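Local coordinates for sugar ABC transporter, sugar-binding protein (Streptococcus pneumoniae, PDB 2HEU) that probably captures sugars outside the cell, most likely raffinose-type ones, and passes them to the membrane components of an ABC importer, at residues G69-V74 against G91-L96; V75-Q80 against Q85-A90. All blocks are in the same frame, centred on the assembly; numbering follows the deposited sequence.

Interaction 1 (G69-V74 against G91-L96); sequences GDVPDV and GVFEDL
V71 turns its CG1 methyl anti to the backbone N (chi1 -176°), and V92 does much the same from the facing loop (chi1 168°), so that branched side chains and not backbones bridge the gap. The nearest CA atoms, those of V71 and V92, are still 8.0 Å apart. From V71 the CA-CB bond is aimed at the other loop, and both of its methyls are used: V71 CG1 lies 4.1 Å from V92 CG1, and V71 CG2 is likewise 4.1 Å from V92 CG1. That one methyl of V92 therefore sits against the fork of V71. It does double duty, because V92 CG1 also stands 3.8 Å above the plane of the F93 ring, over its centre. With the ring lying beneath the V92 methyl, the end of F93 comes nearer V71, whose CG1 approaches F93 CE1 obliquely at 4.5 Å.

The setting illustrates how two helix exits can be joined by a small apolar patch. G69 follows helix 58-67 and G91 follows helix 82-89, each in a Schellman motif with positive phi, and after each the backbone leaves the helix for the loop that carries the valine. Both loops are also tied by backbone bonds to the segment just after strand 295-298: D73 to S299, V92 to A300. The flanking D70 and E94 have salt-bridge partners of their own, R65 and K99.

With no hydrogen bond or salt bridge between the loops and only 86 Å² buried between them, counting both sides, the contact amounts to dispersion between methyls and a ring, an apolar van der Waals meeting with little directionality of its own.

Interaction 2 (V75-Q80 against Q85-A90); sequences VNIYPQ and QEWAKA
I77 follows directly on strand 74-76 with its CB directed at helix 82-89, and W87 on that helix directs its own CB back. From CB the isoleucine forks. CG2 takes the place between the backbone N and the carbonyl carbon and meets nothing of the helix segment, while CG1 goes anti to the N (chi1 -178°) without yet touching the helix either. A second extended torsion, chi2 173°, carries CD1 outward until it meets the six-membered half of the indole: I77 CD1 is 3.7 Å from W87 CE3, and I77 CD1 is 3.8 Å from W87 CZ3. The methyl arrives obliquely to the ring.

This packs the chain just past a strand against the next helix, in the familiar fold of periplasmic binding proteins, where strand order 2-1-3-5-4 with strand 295-298 running antiparallel marks the type II arrangement. A short loop from strand 74-76 leads into helix 82-89, and W87 fills the angle between the sheet and the preceding helix 58-67, where it also packs on L62, K63 and V66.

Farther along, the extended chain of Q85 runs back toward the carbonyl of Q80. Within the last turn of the helix, Q85 O accepts the backbone bond from K89 N at 3.0 Å and also a weak one from K89 NZ at 3.2 Å, and K89 NZ makes a long salt bridge of 3.7 Å to E86 OE2.

In the fold
Along the chain, both segments of interaction 2 fall between those of interaction 1: helix 58-67 leads to 69-74, strand 74-76 continues into 75-80, and helix 82-89 delivers the chain to 91-96. The centres lie about 9 Å apart and the two contacts touch. V92 N is 3.0 Å from W87 O, a probable hydrogen bond, and the F93 ring bridges the two, with F93 CZ 4.0 Å from I77 CD1 and F93 CE2 3.8 Å from W87 CB. Through F93 the two apolar patches run together where helix 82-89 and the loop after it pack beside the five-stranded mixed sheet, in one lobe of the binding protein.

Interaction 1 (G69-V74 against G91-L96)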
ATOM      1  N   GLY A  69     -12.095   9.565 -24.342  1.00 21.83           N
ATOM      2  CA  GLY A  69     -11.382   8.814 -25.329  1.00 20.86           C
ATOM      3  C   GLY A  69      -9.999   9.330 -25.635  1.00 21.41           C
ATOM      4  O   GLY A  69      -9.556   9.198 -26.750  1.00 23.65           O
ATOM      5  N   ASP A  70      -9.290   9.896 -24.661  1.00 20.00           N
ATOM      6  CA  ASP A  70      -7.939  10.430 -24.815  1.00 18.80           C
ATOM      7  C   ASP A  70      -7.047   9.745 -23.799  1.00 17.60           C
ATOM      8  O   ASP A  70      -6.554  10.344 -22.860  1.00 21.85           O
ATOM      9  CB  ASP A  70      -7.959  11.903 -24.519  1.00 20.74           C
ATOM     10  CG  ASP A  70      -6.629  12.535 -24.525  1.00 23.45           C
ATOM     11  OD1 ASP A  70      -5.655  11.998 -25.103  1.00 29.84           O
ATOM     12  OD2 ASP A  70      -6.505  13.570 -23.831  1.00 27.81           O
ATOM     13  N   VAL A  71      -6.850   8.394 -23.999  1.00 16.88           N
ATOM     14  CA  VAL A  71      -6.128   7.538 -23.048  1.00 16.66           C
ATOM     15  C   VAL A  71      -4.629   7.645 -23.276  1.00 14.80           C
ATOM     16  O   VAL A  71      -4.146   7.452 -24.397  1.00 15.94           O
ATOM     17  CB  VAL A  71      -6.594   6.050 -23.144  1.00 17.62           C
ATOM     18  CG1 VAL A  71      -5.905   5.171 -22.080  1.00 16.63           C
ATOM     19  CG2 VAL A  71      -8.083   5.907 -23.066  1.00 19.94           C
ATOM     20  N   PRO A  72      -3.825   8.012 -22.219  1.00 14.54           N
ATOM     21  CA  PRO A  72      -2.396   8.032 -22.432  1.00 13.37           C
ATOM     22  C   PRO A  72      -1.876   6.679 -22.892  1.00 12.61           C
ATOM     23  O   PRO A  72      -2.412   5.621 -22.556  1.00 12.74           O
ATOM     24  CB  PRO A  72      -1.862   8.375 -21.072  1.00 13.00           C
ATOM     25  CG  PRO A  72      -2.978   9.049 -20.378  1.00 14.19           C
ATOM     26  CD  PRO A  72      -4.208   8.396 -20.849  1.00 14.58           C
ATOM     27  N   ASP A  73      -0.749   6.643 -23.658  1.00 11.91           N
ATOM     28  CA  ASP A  73      -0.224   5.364 -24.176  1.00 11.49           C
ATOM     29  C   ASP A  73       0.144   4.442 -23.031  1.00 11.32           C
ATOM     30  O   ASP A  73      -0.162   3.256 -23.127  1.00 11.54           O
ATOM     31  CB  ASP A  73       0.972   5.618 -25.060  1.00 12.36           C
ATOM     32  CG  ASP A  73       0.614   6.591 -26.189  1.00 13.69           C
ATOM     33  OD1 ASP A  73       0.036   6.204 -27.161  1.00 17.15           O
ATOM     34  OD2 ASP A  73       0.891   7.801 -26.015  1.00 16.83           O
ATOM     35  N   VAL A  74       0.846   4.944 -22.041  1.00 10.87           N
ATOM     36  CA  VAL A  74       1.233   4.170 -20.873  1.00 10.24           C
ATOM     37  C   VAL A  74       0.732   4.938 -19.681  1.00 10.60           C
ATOM     38  O   VAL A  74       0.969   6.129 -19.562  1.00 11.38           O
ATOM     39  CB  VAL A  74       2.748   3.964 -20.794  1.00 10.50           C
ATOM     40  CG1 VAL A  74       3.094   3.084 -19.570  1.00 11.72           C
ATOM     41  CG2 VAL A  74       3.285   3.245 -22.073  1.00 13.21           C
ATOM     42  N   GLY A  91     -12.336  -2.779 -21.899  1.00 19.56           N
ATOM     43  CA  GLY A  91     -11.452  -2.825 -23.003  1.00 19.43           C
ATOM     44  C   GLY A  91     -10.544  -1.641 -23.167  1.00 18.00           C
ATOM     45  O   GLY A  91      -9.921  -1.556 -24.225  1.00 18.63           O
ATOM     46  N   VAL A  92     -10.374  -0.803 -22.158  1.00 17.17           N
ATOM     47  CA  VAL A  92      -9.564   0.387 -22.261  1.00 16.40           C
ATOM     48  C   VAL A  92      -8.067   0.020 -22.391  1.00 14.04           C
ATOM     49  O   VAL A  92      -7.294   0.742 -23.000  1.00 14.95           O
ATOM     50  CB  VAL A  92      -9.789   1.291 -21.053  1.00 15.59           C
ATOM     51  CG1 VAL A  92      -8.786   2.420 -20.934  1.00 15.14           C
ATOM     52  CG2 VAL A  92     -11.253   1.745 -21.040  1.00 18.02           C
ATOM     53  N   PHE A  93      -7.652  -1.121 -21.802  1.00 13.76           N
ATOM     54  CA  PHE A  93      -6.242  -1.497 -21.668  1.00 13.41           C
ATOM     55  C   PHE A  93      -5.855  -2.789 -22.368  1.00 14.35           C
ATOM     56  O   PHE A  93      -6.674  -3.715 -22.479  1.00 15.75           O
ATOM     57  CB  PHE A  93      -5.848  -1.615 -20.152  1.00 13.24           C
ATOM     58  CG  PHE A  93      -5.997  -0.347 -19.398  1.00 13.50           C
ATOM     59  CD1 PHE A  93      -5.275   0.778 -19.760  1.00 13.63           C
ATOM     60  CD2 PHE A  93      -6.809  -0.304 -18.253  1.00 14.36           C
ATOM     61  CE1 PHE A  93      -5.327   1.950 -19.055  1.00 13.88           C
ATOM     62  CE2 PHE A  93      -6.933   0.919 -17.576  1.00 15.21           C
ATOM     63  CZ  PHE A  93      -6.182   2.017 -17.955  1.00 13.99           C
ATOM     64  N   GLU A  94      -4.630  -2.798 -22.919  1.00 13.42           N
ATOM     65  CA  GLU A  94      -4.108  -3.976 -23.575  1.00 14.73           C
ATOM     66  C   GLU A  94      -3.988  -5.132 -22.579  1.00 14.97           C
ATOM     67  O   GLU A  94      -3.541  -4.959 -21.459  1.00 14.83           O
ATOM     68  CB  GLU A  94      -2.755  -3.661 -24.168  1.00 14.66           C
ATOM     69  CG  GLU A  94      -2.195  -4.814 -25.001  1.00 17.65           C
ATOM     70  CD  GLU A  94      -0.911  -4.536 -25.683  1.00 16.45           C
ATOM     71  OE1 GLU A  94      -0.355  -3.457 -25.606  1.00 18.27           O
ATOM     72  OE2 GLU A  94      -0.421  -5.487 -26.391  1.00 18.04           O
ATOM     73  N   ASP A  95      -4.368  -6.329 -22.984  1.00 14.93           N
ATOM     74  CA  ASP A  95      -4.183  -7.531 -22.271  1.00 15.66           C
ATOM     75  C   ASP A  95      -2.703  -7.884 -22.330  1.00 16.16           C
ATOM     76  O   ASP A  95      -2.074  -8.145 -23.355  1.00 16.60           O
ATOM     77  CB  ASP A  95      -5.080  -8.670 -22.881  1.00 17.88           C
ATOM     78  CG  ASP A  95      -4.878 -10.024 -22.230  1.00 19.80           C
ATOM     79  OD1 ASP A  95      -4.175 -10.134 -21.210  1.00 19.17           O
ATOM     80  OD2 ASP A  95      -5.503 -10.985 -22.752  1.00 22.20           O
ATOM     81  N   LEU A  96      -2.088  -7.847 -21.152  1.00 15.47           N
ATOM     82  CA  LEU A  96      -0.670  -8.145 -20.957  1.00 14.36           C
ATOM     83  C   LEU A  96      -0.336  -9.583 -20.590  1.00 17.97           C
ATOM     84  O   LEU A  96       0.839  -9.920 -20.347  1.00 17.54           O
ATOM     85  CB  LEU A  96      -0.025  -7.207 -19.958  1.00 14.79           C
ATOM     86  CG  LEU A  96      -0.350  -5.693 -20.163  1.00 13.06           C
ATOM     87  CD1 LEU A  96       0.381  -4.890 -19.070  1.00 14.63           C
ATOM     88  CD2 LEU A  96       0.086  -5.162 -21.508  1.00 14.50           C
TER

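Interaction 2 (V75-Q80 against Q85-A90)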
ATOM      1  N   VAL A  75      -0.001   4.242 -18.789  1.00 10.41           N
ATOM      2  CA  VAL A  75      -0.656   4.879 -17.655  1.00 10.37           C
ATOM      3  C   VAL A  75      -0.205   4.273 -16.364  1.00 10.19           C
ATOM      4  O   VAL A  75      -0.304   3.071 -16.163  1.00 10.42           O
ATOM      5  CB  VAL A  75      -2.204   4.682 -17.779  1.00 12.38           C
ATOM      6  CG1 VAL A  75      -2.927   5.368 -16.632  1.00 14.33           C
ATOM      7  CG2 VAL A  75      -2.700   5.257 -19.124  1.00 15.43           C
ATOM      8  N   ASN A  76       0.242   5.136 -15.453  1.00  9.74           N
ATOM      9  CA  ASN A  76       0.426   4.702 -14.033  1.00  9.40           C
ATOM     10  C   ASN A  76      -1.003   4.734 -13.434  1.00  9.85           C
ATOM     11  O   ASN A  76      -1.562   5.814 -13.263  1.00 11.20           O
ATOM     12  CB  ASN A  76       1.379   5.642 -13.348  1.00  9.59           C
ATOM     13  CG  ASN A  76       1.638   5.376 -11.886  1.00 10.75           C
ATOM     14  OD1 ASN A  76       1.342   4.226 -11.350  1.00 12.63           O
ATOM     15  ND2 ASN A  76       2.157   6.305 -11.253  1.00  9.83           N
ATOM     16  N   ILE A  77      -1.535   3.573 -13.117  1.00 10.19           N
ATOM     17  CA  ILE A  77      -2.870   3.426 -12.523  1.00 10.06           C
ATOM     18  C   ILE A  77      -2.728   2.410 -11.425  1.00 10.09           C
ATOM     19  O   ILE A  77      -2.055   1.381 -11.598  1.00 11.20           O
ATOM     20  CB  ILE A  77      -3.908   3.041 -13.615  1.00 11.15           C
ATOM     21  CG1 ILE A  77      -5.291   2.949 -12.962  1.00 11.95           C
ATOM     22  CG2 ILE A  77      -3.544   1.788 -14.363  1.00 12.51           C
ATOM     23  CD1 ILE A  77      -6.431   2.725 -14.029  1.00 13.98           C
ATOM     24  N   TYR A  78      -3.350   2.667 -10.287  1.00 11.17           N
ATOM     25  CA  TYR A  78      -3.189   1.789  -9.146  1.00 10.86           C
ATOM     26  C   TYR A  78      -4.105   0.594  -9.358  1.00 11.48           C
ATOM     27  O   TYR A  78      -5.315   0.715  -9.580  1.00 11.31           O
ATOM     28  CB  TYR A  78      -3.514   2.569  -7.863  1.00 12.26           C
ATOM     29  CG  TYR A  78      -2.663   3.754  -7.681  1.00 11.36           C
ATOM     30  CD1 TYR A  78      -1.270   3.622  -7.570  1.00 12.99           C
ATOM     31  CD2 TYR A  78      -3.148   5.033  -7.662  1.00 15.43           C
ATOM     32  CE1 TYR A  78      -0.440   4.688  -7.467  1.00 13.93           C
ATOM     33  CE2 TYR A  78      -2.331   6.163  -7.490  1.00 17.16           C
ATOM     34  CZ  TYR A  78      -0.966   6.009  -7.446  1.00 13.92           C
ATOM     35  OH  TYR A  78      -0.155   7.061  -7.300  1.00 16.27           O
ATOM     36  N   PRO A  79      -3.534  -0.622  -9.329  1.00 11.32           N
ATOM     37  CA  PRO A  79      -4.257  -1.770  -9.868  1.00 11.35           C
ATOM     38  C   PRO A  79      -5.367  -2.269  -8.981  1.00 11.39           C
ATOM     39  O   PRO A  79      -6.226  -3.043  -9.484  1.00 13.51           O
ATOM     40  CB  PRO A  79      -3.169  -2.798 -10.154  1.00 13.31           C
ATOM     41  CG  PRO A  79      -2.103  -2.474  -9.155  1.00 13.91           C
ATOM     42  CD  PRO A  79      -2.096  -0.925  -9.055  1.00 12.51           C
ATOM     43  N   GLN A  80      -5.404  -1.887  -7.713  1.00 11.49           N
ATOM     44  CA  GLN A  80      -6.547  -2.199  -6.835  1.00 11.51           C
ATOM     45  C   GLN A  80      -7.725  -1.354  -7.119  1.00 11.45           C
ATOM     46  O   GLN A  80      -8.809  -1.620  -6.561  1.00 12.36           O
ATOM     47  CB  GLN A  80      -6.169  -2.085  -5.371  1.00 13.49           C
ATOM     48  CG  GLN A  80      -6.102  -0.695  -4.859  1.00 15.51           C
ATOM     49  CD  GLN A  80      -4.723  -0.111  -5.016  1.00 18.37           C
ATOM     50  OE1 GLN A  80      -3.902  -0.441  -5.974  1.00 17.20           O
ATOM     51  NE2 GLN A  80      -4.269   0.608  -4.026  1.00 17.71           N
ATOM     52  N   GLN A  85     -10.243  -1.848 -12.588  0.50 12.97           N
ATOM     53  CA  GLN A  85     -11.117  -3.008 -12.814  0.50 13.21           C
ATOM     54  C   GLN A  85     -12.118  -2.766 -13.926  0.50 15.28           C
ATOM     55  O   GLN A  85     -12.273  -3.546 -14.879  0.50 15.45           O
ATOM     56  CB  GLN A  85     -11.883  -3.296 -11.529  0.50 12.90           C
ATOM     57  CG  GLN A  85     -10.940  -3.771 -10.459  0.50 13.96           C
ATOM     58  CD  GLN A  85     -11.587  -3.793  -9.102  0.50 13.61           C
ATOM     59  OE1 GLN A  85     -10.904  -3.781  -8.078  0.50 14.51           O
ATOM     60  NE2 GLN A  85     -12.879  -3.728  -9.069  0.50 14.94           N
ATOM     61  N   GLU A  86     -12.792  -1.659 -13.807  1.00 15.49           N
ATOM     62  CA  GLU A  86     -13.893  -1.363 -14.719  1.00 16.84           C
ATOM     63  C   GLU A  86     -13.379  -1.033 -16.125  1.00 17.03           C
ATOM     64  O   GLU A  86     -13.972  -1.438 -17.125  1.00 18.58           O
ATOM     65  CB  GLU A  86     -14.824  -0.334 -14.180  1.00 17.22           C
ATOM     66  CG  GLU A  86     -15.543  -0.845 -12.903  1.00 19.08           C
ATOM     67  CD  GLU A  86     -16.381  -2.096 -13.137  1.00 24.18           C
ATOM     68  OE1 GLU A  86     -17.094  -2.159 -14.166  1.00 24.56           O
ATOM     69  OE2 GLU A  86     -16.236  -3.063 -12.382  1.00 29.44           O
ATOM     70  N   TRP A  87     -12.304  -0.255 -16.202  1.00 15.20           N
ATOM     71  CA  TRP A  87     -11.720   0.101 -17.457  1.00 15.21           C
ATOM     72  C   TRP A  87     -11.181  -1.120 -18.167  1.00 15.77           C
ATOM     73  O   TRP A  87     -11.280  -1.252 -19.382  1.00 18.11           O
ATOM     74  CB  TRP A  87     -10.720   1.249 -17.318  1.00 15.77           C
ATOM     75  CG  TRP A  87     -11.306   2.537 -16.932  1.00 15.56           C
ATOM     76  CD1 TRP A  87     -12.657   2.941 -17.028  1.00 18.21           C
ATOM     77  CD2 TRP A  87     -10.630   3.635 -16.354  1.00 15.14           C
ATOM     78  NE1 TRP A  87     -12.794   4.165 -16.534  1.00 18.23           N
ATOM     79  CE2 TRP A  87     -11.583   4.645 -16.140  1.00 16.70           C
ATOM     80  CE3 TRP A  87      -9.318   3.885 -16.015  1.00 14.91           C
ATOM     81  CZ2 TRP A  87     -11.289   5.852 -15.560  1.00 17.50           C
ATOM     82  CZ3 TRP A  87      -9.049   5.094 -15.435  1.00 15.71           C
ATOM     83  CH2 TRP A  87      -9.996   6.059 -15.236  1.00 15.95           C
ATOM     84  N   ALA A  88     -10.577  -2.027 -17.399  1.00 16.47           N
ATOM     85  CA  ALA A  88     -10.071  -3.245 -17.946  1.00 16.50           C
ATOM     86  C   ALA A  88     -11.209  -4.118 -18.526  1.00 18.29           C
ATOM     87  O   ALA A  88     -11.114  -4.665 -19.637  1.00 19.52           O
ATOM     88  CB  ALA A  88      -9.273  -4.019 -16.927  1.00 17.29           C
ATOM     89  N   LYS A  89     -12.328  -4.185 -17.779  1.00 18.73           N
ATOM     90  CA  LYS A  89     -13.506  -4.926 -18.264  1.00 21.19           C
ATOM     91  C   LYS A  89     -14.041  -4.288 -19.535  1.00 21.73           C
ATOM     92  O   LYS A  89     -14.500  -5.009 -20.442  1.00 25.14           O
ATOM     93  CB  LYS A  89     -14.591  -4.914 -17.197  1.00 22.25           C
ATOM     94  CG  LYS A  89     -14.356  -5.918 -16.198  1.00 25.65           C
ATOM     95  CD  LYS A  89     -15.405  -5.808 -15.085  1.00 30.67           C
ATOM     96  CE  LYS A  89     -14.851  -6.525 -13.853  1.00 34.84           C
ATOM     97  NZ  LYS A  89     -13.764  -5.775 -13.125  1.00 36.89           N
ATOM     98  N   ALA A  90     -13.963  -2.955 -19.639  1.00 22.23           N
ATOM     99  CA  ALA A  90     -14.475  -2.218 -20.778  1.00 21.42           C
ATOM    100  C   ALA A  90     -13.518  -2.135 -21.948  1.00 22.07           C
ATOM    101  O   ALA A  90     -13.871  -1.455 -22.977  1.00 24.32           O
ATOM    102  CB  ALA A  90     -14.878  -0.825 -20.406  1.00 22.42           C
TER